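Local coordinates for short-chain dehydrogenase/reductase SDR (Vibrio parahaemolyticus, PDB 3GUY), which probably catalyses the NAD(P)-dependent oxidation or reduction of an alcohol or carbonyl substrate not yet identified, at residues K19-E24 with T75-A80; E101-S106 with C144-A149; M129-Q134 with D217-R222; G152-V157 with M166-V171. The protein carries 2 engineered substitutions. One frame throughout, in Å; residues are numbered along the deposited sequence.

Contact 1. Residues K19-E24 with T75-A80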
# COMPACT_ATOMS: atom_id res chain seq x y z
N LYS D 19 19.19 24.09 -12.96
CA LYS D 19 19.72 25.38 -12.51
C LYS D 19 20.40 25.30 -11.14
O LYS D 19 21.47 25.90 -10.96
CB LYS D 19 18.61 26.43 -12.51
CG LYS D 19 18.11 26.71 -13.88
CD LYS D 19 16.88 27.57 -13.86
CE LYS D 19 16.42 27.86 -15.27
NZ LYS D 19 15.26 28.81 -15.22
N LEU D 20 19.81 24.55 -10.19
CA LEU D 20 20.40 24.43 -8.85
C LEU D 20 21.69 23.62 -8.86
O LEU D 20 22.65 23.92 -8.11
CB LEU D 20 19.41 23.82 -7.83
CG LEU D 20 18.08 24.52 -7.50
CD1 LEU D 20 17.29 23.58 -6.57
CD2 LEU D 20 18.19 25.91 -6.85
N TYR D 21 21.75 22.58 -9.69
CA TYR D 21 22.97 21.78 -9.79
C TYR D 21 24.08 22.61 -10.49
O TYR D 21 25.21 22.62 -10.05
CB TYR D 21 22.76 20.49 -10.60
CG TYR D 21 22.08 19.35 -9.91
CD1 TYR D 21 22.66 18.74 -8.78
CD2 TYR D 21 20.88 18.83 -10.38
CE1 TYR D 21 22.06 17.67 -8.14
CE2 TYR D 21 20.27 17.76 -9.75
CZ TYR D 21 20.87 17.18 -8.64
OH TYR D 21 20.26 16.11 -8.03
N ASP D 22 23.72 23.27 -11.59
CA ASP D 22 24.64 24.16 -12.30
C ASP D 22 25.21 25.25 -11.37
O ASP D 22 26.43 25.39 -11.27
CB ASP D 22 23.94 24.82 -13.47
CG ASP D 22 24.86 25.72 -14.26
OD1 ASP D 22 25.70 25.18 -15.00
OD2 ASP D 22 24.73 26.97 -14.17
N ALA D 23 24.34 26.03 -10.74
CA ALA D 23 24.72 26.98 -9.67
C ALA D 23 25.69 26.43 -8.60
O ALA D 23 26.41 27.22 -8.00
CB ALA D 23 23.49 27.51 -9.00
N GLU D 24 25.71 25.12 -8.35
CA GLU D 24 26.71 24.51 -7.45
C GLU D 24 27.99 24.18 -8.16
O GLU D 24 28.80 23.40 -7.66
CB GLU D 24 26.22 23.18 -6.87
CG GLU D 24 25.14 23.26 -5.84
CD GLU D 24 24.74 21.86 -5.36
OE1 GLU D 24 24.67 20.90 -6.17
OE2 GLU D 24 24.47 21.73 -4.16
N THR D 75 24.89 11.15 -11.15
CA THR D 75 23.45 11.17 -10.88
C THR D 75 22.72 11.20 -12.22
O THR D 75 23.20 11.80 -13.20
CB THR D 75 23.06 12.40 -10.01
OG1 THR D 75 23.88 12.42 -8.84
CG2 THR D 75 21.59 12.35 -9.57
N VAL D 76 21.58 10.51 -12.26
CA VAL D 76 20.63 10.62 -13.32
C VAL D 76 19.25 10.90 -12.71
O VAL D 76 18.77 10.18 -11.83
CB VAL D 76 20.56 9.36 -14.20
CG1 VAL D 76 19.55 9.61 -15.28
CG2 VAL D 76 21.97 8.99 -14.77
N VAL D 77 18.66 12.00 -13.12
CA VAL D 77 17.40 12.38 -12.61
C VAL D 77 16.39 12.19 -13.72
O VAL D 77 16.45 12.87 -14.75
CB VAL D 77 17.38 13.81 -12.12
CG1 VAL D 77 15.96 14.21 -11.71
CG2 VAL D 77 18.38 13.97 -10.97
N HIS D 78 15.44 11.30 -13.51
CA HIS D 78 14.41 11.12 -14.52
C HIS D 78 13.16 11.88 -14.11
O HIS D 78 12.50 11.50 -13.14
CB HIS D 78 14.12 9.62 -14.73
CG HIS D 78 13.08 9.32 -15.77
ND1 HIS D 78 13.25 9.65 -17.10
CD2 HIS D 78 11.83 8.80 -15.67
CE1 HIS D 78 12.17 9.30 -17.79
NE2 HIS D 78 11.28 8.80 -16.94
N SER D 79 12.87 12.96 -14.81
CA SER D 79 11.69 13.79 -14.57
C SER D 79 10.74 13.95 -15.77
O SER D 79 9.78 14.73 -15.69
CB SER D 79 12.09 15.17 -14.02
OG SER D 79 12.43 16.12 -15.05
N ALA D 80 10.98 13.20 -16.84
CA ALA D 80 10.08 13.15 -17.99
C ALA D 80 8.69 12.53 -17.70
O ALA D 80 8.57 11.53 -17.01
CB ALA D 80 10.76 12.34 -19.13

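Contact 2. Residues E101-S106 with C144-A149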
# COMPACT_ATOMS: atom_id res chain seq x y z
N GLU D 101 3.28 5.99 -23.31
CA GLU D 101 4.59 6.24 -23.91
C GLU D 101 5.43 7.24 -23.12
O GLU D 101 6.59 6.95 -22.79
CB GLU D 101 4.42 6.74 -25.35
CG GLU D 101 3.85 5.68 -26.29
CD GLU D 101 3.32 6.27 -27.61
OE1 GLU D 101 3.31 7.52 -27.81
OE2 GLU D 101 2.88 5.47 -28.47
N ASN D 102 4.86 8.39 -22.81
CA ASN D 102 5.60 9.48 -22.14
C ASN D 102 5.97 9.18 -20.68
O ASN D 102 6.92 9.80 -20.15
CB ASN D 102 4.82 10.78 -22.11
CG ASN D 102 4.55 11.38 -23.48
OD1 ASN D 102 5.10 10.95 -24.50
ND2 ASN D 102 3.62 12.37 -23.51
N ASN D 103 5.20 8.33 -19.98
CA ASN D 103 5.44 8.04 -18.56
C ASN D 103 6.04 6.66 -18.31
O ASN D 103 7.11 6.52 -17.69
CB ASN D 103 4.15 8.19 -17.75
CG ASN D 103 3.64 9.62 -17.72
OD1 ASN D 103 4.09 10.44 -16.91
ND2 ASN D 103 2.68 9.93 -18.60
N LEU D 104 5.39 5.63 -18.82
CA LEU D 104 5.81 4.27 -18.53
C LEU D 104 6.93 3.81 -19.46
O LEU D 104 7.93 3.27 -19.01
CB LEU D 104 4.60 3.30 -18.59
CG LEU D 104 4.91 1.81 -18.28
CD1 LEU D 104 5.70 1.65 -16.97
CD2 LEU D 104 3.54 0.95 -18.29
N SER D 105 6.75 3.98 -20.76
CA SER D 105 7.76 3.52 -21.71
C SER D 105 9.07 4.28 -21.44
O SER D 105 10.15 3.68 -21.40
CB SER D 105 7.29 3.73 -23.15
OG SER D 105 6.18 2.90 -23.41
N SER D 106 8.94 5.58 -21.24
CA SER D 106 10.11 6.45 -21.07
C SER D 106 10.87 6.01 -19.84
O SER D 106 12.09 5.87 -19.89
CB SER D 106 9.70 7.91 -20.99
OG SER D 106 9.13 8.28 -19.72
N CYS D 144 -2.89 7.52 -12.83
CA CYS D 144 -2.52 6.67 -11.73
C CYS D 144 -1.96 5.38 -12.29
O CYS D 144 -0.93 4.87 -11.80
CB CYS D 144 -3.72 6.36 -10.81
SG CYS D 144 -4.28 7.75 -9.82
N ALA D 145 -2.60 4.83 -13.31
CA ALA D 145 -2.13 3.56 -13.85
C ALA D 145 -0.65 3.61 -14.21
O ALA D 145 0.13 2.74 -13.74
CB ALA D 145 -2.96 3.14 -15.05
N VAL D 146 -0.26 4.61 -15.00
CA VAL D 146 1.17 4.75 -15.46
C VAL D 146 2.17 5.11 -14.30
O VAL D 146 3.31 4.64 -14.28
CB VAL D 146 1.30 5.70 -16.67
CG1 VAL D 146 0.48 5.18 -17.89
CG2 VAL D 146 0.88 7.20 -16.36
N LYS D 147 1.71 5.87 -13.32
CA LYS D 147 2.52 6.22 -12.16
C LYS D 147 2.65 5.09 -11.18
O LYS D 147 3.74 4.85 -10.66
CB LYS D 147 2.00 7.46 -11.47
CG LYS D 147 2.08 8.68 -12.40
CD LYS D 147 3.52 8.98 -12.78
CE LYS D 147 3.67 10.33 -13.51
NZ LYS D 147 5.04 10.50 -14.06
N TRP D 148 1.57 4.35 -10.96
CA TRP D 148 1.69 3.11 -10.21
C TRP D 148 2.61 2.10 -10.92
O TRP D 148 3.35 1.34 -10.26
CB TRP D 148 0.31 2.43 -10.05
CG TRP D 148 -0.60 3.03 -9.00
CD1 TRP D 148 -0.95 4.37 -8.85
CD2 TRP D 148 -1.33 2.32 -8.01
NE1 TRP D 148 -1.84 4.50 -7.82
CE2 TRP D 148 -2.09 3.27 -7.28
CE3 TRP D 148 -1.42 0.97 -7.65
CZ2 TRP D 148 -2.91 2.91 -6.20
CZ3 TRP D 148 -2.25 0.61 -6.59
CH2 TRP D 148 -2.98 1.58 -5.86
N ALA D 149 2.51 2.05 -12.26
CA ALA D 149 3.37 1.18 -13.06
C ALA D 149 4.88 1.49 -12.82
O ALA D 149 5.68 0.62 -12.50
CB ALA D 149 3.02 1.29 -14.55

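Contact 3. Residues M129-Q134 with D217-R222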
# COMPACT_ATOMS: atom_id res chain seq x y z
N MET D 129 8.20 10.65 -9.72
CA MET D 129 6.90 10.08 -10.05
C MET D 129 5.86 11.14 -9.72
O MET D 129 5.89 12.24 -10.25
CB MET D 129 6.68 8.71 -9.32
CG MET D 129 7.46 7.56 -9.96
SD MET D 129 7.66 6.07 -9.01
CE MET D 129 8.90 6.77 -7.87
N SER D 130 4.94 10.84 -8.83
CA SER D 130 3.86 11.76 -8.50
C SER D 130 3.19 11.13 -7.30
O SER D 130 3.36 9.90 -7.05
CB SER D 130 2.86 11.87 -9.66
OG SER D 130 1.57 12.20 -9.17
N THR D 131 2.48 11.94 -6.53
CA THR D 131 1.63 11.39 -5.46
C THR D 131 0.56 10.46 -6.03
O THR D 131 0.12 9.55 -5.32
CB THR D 131 1.01 12.47 -4.58
OG1 THR D 131 0.31 13.42 -5.38
CG2 THR D 131 2.16 13.20 -3.82
N ALA D 132 0.23 10.61 -7.31
CA ALA D 132 -0.70 9.69 -8.01
C ALA D 132 -0.19 8.23 -8.07
O ALA D 132 -0.95 7.33 -8.39
CB ALA D 132 -1.02 10.21 -9.41
N ALA D 133 1.10 8.00 -7.81
CA ALA D 133 1.71 6.67 -7.76
C ALA D 133 1.35 5.92 -6.50
O ALA D 133 1.48 4.73 -6.43
CB ALA D 133 3.31 6.79 -7.88
N GLN D 134 0.86 6.63 -5.50
CA GLN D 134 0.66 6.05 -4.19
C GLN D 134 -0.80 5.97 -3.73
O GLN D 134 -1.05 5.43 -2.70
CB GLN D 134 1.48 6.86 -3.17
CG GLN D 134 2.98 6.73 -3.50
CD GLN D 134 3.87 7.19 -2.44
OE1 GLN D 134 4.81 6.50 -2.09
NE2 GLN D 134 3.63 8.40 -1.92
N ASP D 217 13.43 7.91 -0.30
CA ASP D 217 12.07 8.17 -0.76
C ASP D 217 11.63 9.49 -0.16
O ASP D 217 11.76 9.69 1.04
CB ASP D 217 11.09 7.04 -0.31
CG ASP D 217 11.56 5.60 -0.70
OD1 ASP D 217 11.14 5.15 -1.81
OD2 ASP D 217 12.33 4.91 0.06
N ILE D 218 11.11 10.38 -0.97
CA ILE D 218 10.64 11.64 -0.50
C ILE D 218 9.33 12.08 -1.20
O ILE D 218 9.13 11.89 -2.42
CB ILE D 218 11.77 12.72 -0.62
CG1 ILE D 218 11.41 13.97 0.17
CG2 ILE D 218 12.06 13.03 -2.06
CD1 ILE D 218 12.58 15.03 0.31
N THR D 219 8.41 12.62 -0.40
CA THR D 219 7.16 13.15 -0.90
C THR D 219 7.13 14.65 -0.57
O THR D 219 7.43 15.09 0.53
CB THR D 219 5.91 12.44 -0.29
OG1 THR D 219 5.95 11.08 -0.59
CG2 THR D 219 4.57 13.01 -0.85
N VAL D 220 6.74 15.45 -1.52
CA VAL D 220 6.73 16.89 -1.34
C VAL D 220 5.35 17.28 -1.82
O VAL D 220 4.88 16.76 -2.82
CB VAL D 220 7.94 17.52 -2.12
CG1 VAL D 220 8.03 18.95 -1.94
CG2 VAL D 220 9.27 16.95 -1.60
N ASN D 221 4.67 18.15 -1.07
CA ASN D 221 3.28 18.49 -1.34
C ASN D 221 3.07 19.99 -1.19
O ASN D 221 3.79 20.66 -0.42
CB ASN D 221 2.35 17.79 -0.36
CG ASN D 221 1.93 16.42 -0.81
OD1 ASN D 221 2.34 15.40 -0.23
ND2 ASN D 221 1.12 16.37 -1.82
N ARG D 222 2.09 20.51 -1.89
CA ARG D 222 1.71 21.89 -1.65
C ARG D 222 0.97 21.93 -0.31
O ARG D 222 0.27 21.00 0.04
CB ARG D 222 0.86 22.48 -2.80
CG ARG D 222 -0.60 22.62 -2.50
CD ARG D 222 -1.36 23.54 -3.48
NE ARG D 222 -2.59 22.86 -3.90
CZ ARG D 222 -3.63 22.57 -3.10
NH1 ARG D 222 -3.62 22.93 -1.82
NH2 ARG D 222 -4.69 21.93 -3.58
O HOH W 1 -0.75 14.93 -3.54

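Contact 4. Residues G152-V157 with M166-V171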
# COMPACT_ATOMS: atom_id res chain seq x y z
N GLY D 152 5.96 0.19 -9.33
CA GLY D 152 6.15 -1.24 -9.30
C GLY D 152 7.45 -1.61 -9.98
O GLY D 152 8.15 -2.49 -9.49
N LEU D 153 7.75 -0.95 -11.08
CA LEU D 153 9.04 -1.11 -11.78
C LEU D 153 10.19 -0.79 -10.85
O LEU D 153 11.04 -1.67 -10.58
CB LEU D 153 9.09 -0.20 -12.98
CG LEU D 153 10.34 -0.24 -13.85
CD1 LEU D 153 10.27 -1.47 -14.82
CD2 LEU D 153 10.43 1.07 -14.60
N ILE D 154 10.21 0.41 -10.29
CA ILE D 154 11.40 0.79 -9.45
C ILE D 154 11.52 -0.06 -8.18
O ILE D 154 12.61 -0.37 -7.77
CB ILE D 154 11.50 2.30 -9.20
CG1 ILE D 154 10.46 2.84 -8.21
CG2 ILE D 154 11.30 3.07 -10.50
CD1 ILE D 154 11.00 3.07 -6.81
N GLU D 155 10.41 -0.52 -7.59
CA GLU D 155 10.50 -1.27 -6.36
C GLU D 155 11.01 -2.70 -6.61
O GLU D 155 11.73 -3.29 -5.79
CB GLU D 155 9.19 -1.26 -5.60
CG GLU D 155 8.76 0.13 -5.12
CD GLU D 155 9.48 0.64 -3.85
OE1 GLU D 155 10.56 0.12 -3.48
OE2 GLU D 155 8.95 1.61 -3.22
N SER D 156 10.72 -3.18 -7.79
CA SER D 156 11.26 -4.42 -8.26
C SER D 156 12.75 -4.33 -8.60
O SER D 156 13.52 -5.24 -8.21
CB SER D 156 10.46 -4.87 -9.48
OG SER D 156 9.08 -5.08 -9.12
N VAL D 157 13.11 -3.31 -9.35
CA VAL D 157 14.52 -3.10 -9.80
C VAL D 157 15.37 -2.84 -8.51
O VAL D 157 16.48 -3.41 -8.35
CB VAL D 157 14.65 -2.03 -10.92
CG1 VAL D 157 16.13 -1.78 -11.32
CG2 VAL D 157 13.81 -2.37 -12.17
N MET D 166 24.69 1.03 -7.44
CA MET D 166 23.63 1.87 -7.99
C MET D 166 22.44 1.80 -7.00
O MET D 166 22.13 0.77 -6.48
CB MET D 166 23.21 1.38 -9.40
CG MET D 166 22.05 2.18 -10.05
SD MET D 166 21.55 1.58 -11.73
CE MET D 166 22.28 2.79 -12.69
N LYS D 167 21.81 2.95 -6.81
CA LYS D 167 20.67 3.10 -5.91
C LYS D 167 19.56 3.83 -6.64
O LYS D 167 19.83 4.68 -7.45
CB LYS D 167 21.10 3.98 -4.73
CG LYS D 167 21.54 3.20 -3.55
CD LYS D 167 22.35 4.03 -2.56
CE LYS D 167 22.03 5.53 -2.54
NZ LYS D 167 23.30 6.28 -2.78
N ILE D 168 18.32 3.54 -6.30
CA ILE D 168 17.22 4.32 -6.85
C ILE D 168 16.54 5.15 -5.73
O ILE D 168 16.19 4.64 -4.68
CB ILE D 168 16.17 3.40 -7.54
CG1 ILE D 168 16.76 2.69 -8.75
CG2 ILE D 168 14.98 4.23 -8.02
CD1 ILE D 168 15.84 1.58 -9.31
N ILE D 169 16.38 6.43 -6.00
CA ILE D 169 15.75 7.41 -5.08
C ILE D 169 14.37 7.73 -5.67
O ILE D 169 14.25 8.01 -6.86
CB ILE D 169 16.55 8.74 -4.95
CG1 ILE D 169 18.04 8.46 -4.65
CG2 ILE D 169 15.90 9.74 -3.90
CD1 ILE D 169 18.26 7.58 -3.57
N ALA D 170 13.34 7.57 -4.84
CA ALA D 170 11.96 7.75 -5.32
C ALA D 170 11.45 9.08 -4.83
O ALA D 170 11.55 9.40 -3.67
CB ALA D 170 11.05 6.61 -4.82
N VAL D 171 10.93 9.88 -5.73
CA VAL D 171 10.43 11.20 -5.39
C VAL D 171 9.00 11.29 -5.89
O VAL D 171 8.73 10.91 -7.04
CB VAL D 171 11.26 12.30 -6.10
CG1 VAL D 171 10.77 13.65 -5.66
CG2 VAL D 171 12.81 12.08 -5.88

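Contact 1. Residues K19-E24 with T75-A80
Y21 is the one residue of K19-E24 that reaches T75-A80, and it does so with the far end of its ring. Y21 sits within a helical turn in which K19 O accepts the backbone N of A23 at 2.9 Å. The side chain of Y21 leaves with CG anti to its own carbonyl carbon (chi1 -79°), which extends the ring away from the helix and toward the strand. Its hydroxyl comes down over two neighbouring methyl groups of the strand: Y21 OH lies 4.1 Å from V77 CG2 and 4.3 Å from T75 CG2. The ring carbon Y21 CE2 is slightly farther from V77 CG2, at 4.4 Å. The methyl meets the ring at a slant, and no hydrogen bond crosses the gap, so the approach is loose van der Waals contact. A long side chain is needed here, because even the closest CA atoms, those of Y21 and T75, are 10.7 Å apart. Beyond Y21, the carboxylate of D22 is taken up by the backbone N atoms of S46 and N47. E24 makes a weak hydrogen bond to H204, whose ring also packs edge-to-face with Y21. In the Rossmann fold the contact lays helix 12-23 against one face of the parallel sheet: Y21 also rests on I4 and I6 of strand 4-7, while V77 packs beside V126 and I128 of strand 124-128.

Contact 2. Residues E101-S106 with C144-A149
N103, L104 and V146 carry most of this helix-to-helix contact, with N103 meeting two partners at once. Its CB sits against the V146 methyl, N103 CB to V146 CG2 being 3.7 Å. Its amide oxygen takes a hydrogen bond from the end of the K147 side chain, K147 NZ to N103 OD1 3.0 Å, the donor tilted 23° from the amide plane. The other end of the amide is held as well: ND2 gives hydrogen bonds to L99 O and S82 O, which fixes the flip and leaves OD1 facing K147. K147 CB points away from helix 101-106, and the chain comes back by bending at chi2 (-62°). In short-chain dehydrogenases an asparagine on this helix and the lysine of the Tyr-x-x-x-Lys signature belong to the Asn-Ser-Tyr-Lys catalytic tetrad; N103 and K147 probably hold those places. A wider pi-type turn at 101-105 interrupts the regular helix exactly there. The helices run nearly parallel, 21° apart, with axes 8.7 Å from each other. Farther along, L104 clasps A149 with both branches, L104 CD1 to A149 CB 3.6 Å and L104 CD2 to A149 CB 3.8 Å, and each of these two residues also packs on its own counterpart in the second subunit.

Contact 3. Residues M129-Q134 with D217-R222
The loop that follows strand 124-128 of the Rossmann fold, where short-chain dehydrogenases carry their active-site serine, leans here on the last strand of the chain, outermost in this subunit's sheet, with T131 and Q134 facing T219 and N221. S130 probably fills the serine position, consistent with its packing on Y143. It also shapes the loop: S130 OG accepts the backbone N of A132 at 2.8 Å with an N-H...O angle of 157°, an ST turn that leads into the short 3-10 turn 131-133. That turn presents T131 to the strand. T131 CG2 meets T219 CG2 at 3.8 Å, the two side chains crossing at about a right angle, and the same T131 methyl lies 3.9 Å from N221 ND2. With T131 OG1 placed between the backbone N and the carbonyl carbon (chi1 54°), the methyl is the branch that faces the strand. Q134 stretches out from the far end of the loop, and Q134 and T219 run alongside each other, pointing opposite ways; Q134 NE2 and T219 OG1 are 3.8 Å apart, close but not bonded. Along its outer edge strand 217-222 pairs with a strand of the third subunit in an antiparallel ladder that continues the sheet across the interface. N221 joins both: its OD1 bonds to S216 OG of that third subunit, while its ND2 turns back to the loop. There a single water closes the bridge, accepting from N221 ND2 at 2.9 Å and lying 2.6 Å from T131 OG1.

Contact 4. Residues G152-V157 with M166-V171
Peptide planes are the flat groups at this contact, since neither I154 nor V157 of the helix, nor I168 nor A170 of the strand, brings a ring. The carbonyl of I154 lies against a methyl, I154 O to I168 CD1 4.1 Å. Two residues earlier the G152 carbonyl is gripped from opposite faces of its plane, by S156 N on one and by S156 OG on the other; S156 OG to G152 O is 2.8 Å. The same hydroxyl is hydrogen-bonded to K137 N of the second subunit, on the side of the helix turned from the strand. The side chains that meet across the contact are all aliphatic. I168 does most of the work: its CG2 branch reaches the root of I154, I168 CG2 to I154 CB 4.2 Å, while its other branch, extended at chi2 (169°), carries CD1 to V157 CG1 at 3.9 Å, the I168 and V157 side chains crossing at about a right angle. I154 then bends back with chi2 at 101°, well off a staggered value, and sets its CD1 4.1 Å from A170 CB. The helix and strand run at 148° to each other, roughly antiparallel, with axes 9.4 Å apart. This is the returning half of a beta-alpha-beta crossover, strand 124-128, helix 141-160, strand 167-174, and M127 of the first strand packs on both I154 and I168. With no hydrogen bond between the segments, the helix is held on the sheet by the fit of branched apolar side chains; R158 adds a polar tie, donating to I168 O while paired with E155.

From the N terminus, contact 1 comes first: it closes a loop of 50 residues by bringing helix 12-23 back to strand 75-78, and is complete before contact 2 opens on the next helix, 93-118. Contacts 2 and 3 cross, because the loop 129-134 leaves before helix 141-160 returns to close contact 2; W148 and C144 then touch A132. Contact 4 opens and closes within the span of contact 3, whose second segment is the final strand. Contacts 3 and 4 are joined through neighbouring strands, I218 N to A170 O. Contact 1 lies on one face of the sheet, while contacts 2 and 4 share helix 141-160 and both touch the second subunit.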